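Cellulase, glycosyl hydrolase family 5, TPS linker, domain X (Spirochaeta thermophila, PDB 5E9P) probably binds cellulose and xylan through a type A carbohydrate-binding module of family 64, a jelly-roll domain belonging to a family 5 glycoside hydrolase. Local coordinates at residues 35-40 against 45-50. Numbering follows the deposited sequence.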
# COMPACT_ATOMS: atom_id res chain seq x y z
N ARG A 35 -5.39 -1.11 -11.58
CA ARG A 35 -4.32 -0.70 -10.69
C ARG A 35 -4.83 -0.73 -9.27
O ARG A 35 -5.51 0.17 -8.79
CB ARG A 35 -3.73 0.64 -11.06
CG ARG A 35 -3.06 0.56 -12.39
CD ARG A 35 -2.18 1.59 -12.74
NE ARG A 35 -1.12 1.75 -11.74
CZ ARG A 35 -0.64 2.95 -11.37
NH1 ARG A 35 -1.03 4.09 -12.00
NH2 ARG A 35 0.21 2.94 -10.41
N TYR A 36 -4.53 -1.85 -8.58
CA TYR A 36 -5.04 -2.15 -7.28
C TYR A 36 -3.92 -2.24 -6.23
O TYR A 36 -2.73 -2.27 -6.60
CB TYR A 36 -5.88 -3.46 -7.33
CG TYR A 36 -5.07 -4.64 -7.86
CD1 TYR A 36 -4.16 -5.34 -7.08
CD2 TYR A 36 -5.21 -5.09 -9.19
CE1 TYR A 36 -3.49 -6.47 -7.52
CE2 TYR A 36 -4.57 -6.26 -9.60
CZ TYR A 36 -3.64 -6.89 -8.72
OH TYR A 36 -2.97 -8.02 -9.18
N VAL A 37 -4.35 -2.31 -4.99
CA VAL A 37 -3.56 -2.77 -3.85
C VAL A 37 -4.18 -4.08 -3.42
O VAL A 37 -5.42 -4.18 -3.28
CB VAL A 37 -3.58 -1.75 -2.70
CG1 VAL A 37 -2.81 -2.28 -1.51
CG2 VAL A 37 -3.12 -0.38 -3.15
N ASN A 38 -3.37 -5.11 -3.18
CA ASN A 38 -3.87 -6.40 -2.73
C ASN A 38 -2.92 -6.92 -1.68
O ASN A 38 -1.70 -6.78 -1.81
CB ASN A 38 -3.96 -7.39 -3.91
CG ASN A 38 -4.86 -8.53 -3.62
OD1 ASN A 38 -5.92 -8.36 -3.02
ND2 ASN A 38 -4.51 -9.70 -4.08
N SER A 39 -3.45 -7.56 -0.62
CA SER A 39 -2.58 -8.10 0.41
C SER A 39 -3.23 -9.27 1.09
O SER A 39 -4.46 -9.42 1.06
CB SER A 39 -2.21 -7.03 1.43
OG SER A 39 -3.36 -6.52 2.13
N TRP A 40 -2.41 -10.09 1.76
CA TRP A 40 -2.91 -11.09 2.70
C TRP A 40 -1.80 -11.44 3.65
O TRP A 40 -0.62 -11.12 3.46
CB TRP A 40 -3.46 -12.33 2.01
CG TRP A 40 -2.52 -13.05 1.11
CD1 TRP A 40 -1.40 -13.81 1.44
CD2 TRP A 40 -2.59 -13.09 -0.31
NE1 TRP A 40 -0.82 -14.29 0.31
CE2 TRP A 40 -1.50 -13.86 -0.77
CE3 TRP A 40 -3.50 -12.57 -1.26
CZ2 TRP A 40 -1.30 -14.15 -2.10
CZ3 TRP A 40 -3.28 -12.83 -2.56
CH2 TRP A 40 -2.19 -13.61 -2.99
N LEU A 45 -2.09 -3.15 7.00
CA LEU A 45 -1.71 -2.36 5.81
C LEU A 45 -2.58 -1.11 5.88
O LEU A 45 -3.78 -1.22 5.61
CB LEU A 45 -1.89 -3.09 4.51
CG LEU A 45 -1.21 -2.37 3.31
CD1 LEU A 45 0.29 -2.47 3.38
CD2 LEU A 45 -1.73 -2.94 2.01
N GLU A 46 -1.98 0.01 6.28
CA GLU A 46 -2.75 1.25 6.30
C GLU A 46 -2.17 2.20 5.29
O GLU A 46 -0.93 2.30 5.17
CB GLU A 46 -2.90 1.80 7.68
CG GLU A 46 -1.64 2.06 8.36
CD GLU A 46 -1.72 2.61 9.80
OE1 GLU A 46 -2.84 2.82 10.29
OE2 GLU A 46 -0.63 2.88 10.41
N ILE A 47 -3.03 2.87 4.57
CA ILE A 47 -2.62 3.78 3.51
C ILE A 47 -3.33 5.10 3.76
O ILE A 47 -4.56 5.16 3.75
CB ILE A 47 -2.87 3.23 2.09
CG1 ILE A 47 -2.25 1.83 1.96
CG2 ILE A 47 -2.29 4.23 1.11
CD1 ILE A 47 -2.56 1.16 0.63
N ASN A 48 -2.55 6.16 3.97
CA ASN A 48 -3.13 7.47 4.20
C ASN A 48 -4.21 7.45 5.26
O ASN A 48 -5.22 8.13 5.15
CB ASN A 48 -3.57 8.15 2.92
CG ASN A 48 -2.39 8.55 2.07
OD1 ASN A 48 -1.24 8.48 2.53
ND2 ASN A 48 -2.64 9.00 0.84
N GLY A 49 -3.95 6.70 6.34
CA GLY A 49 -4.82 6.72 7.51
C GLY A 49 -5.98 5.77 7.50
O GLY A 49 -6.73 5.75 8.48
N THR A 50 -6.17 5.02 6.43
CA THR A 50 -7.28 4.08 6.35
C THR A 50 -6.72 2.66 6.31
O THR A 50 -5.72 2.38 5.66
CB THR A 50 -8.12 4.39 5.12
OG1 THR A 50 -8.64 5.72 5.24
CG2 THR A 50 -9.26 3.37 4.94
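Val37 and Leu45 meet across the core of a beta sandwich, Val37 CG1 lying 3.7 Å from Leu45 CD2 as the two side chains pass at a slant. Val37 CG1 stands opposite the backbone N (chi1 177°). Val37 and Ile47 reach toward each other tip to tip, Val37 CG1 and CG2 both meeting Ile47 CD1 from one side at 4.1 Å. Branched apolar residues suit this interior, where a short valine meets longer chains from the facing strand. Ser39 buries less surface here, touching Leu45 alone; serine is short enough for Leu45 CD2 to lie against it, and its buried hydroxyl is hydrogen-bonded to Asn54 N. Against these buried residues, the outer faces carry exposed Trp40 and partly exposed Tyr36, Asn38 and Glu46. Beyond Ile47, two hydrogen bonds between Ile47 and Thr50 close the type I' turn of a two-residue hairpin. Both central residues have positive phi, which asparagine tolerates well at Asn48; at Gly49 a CB would press on the preceding carbonyl O. No hydrogen bond joins the segments, whose strands belong to different sheets: the axes of 36-40 and 45-47 come within 9.8 Å, their chain directions differing by 157°, nearly antiparallel. Strand 36-40 runs between 82-85 and 56-58, strand 44-47 between 70-76 and 50-51, and Ile85, Val57, Val83 and Ile72 extend the apolar layer between the sheets.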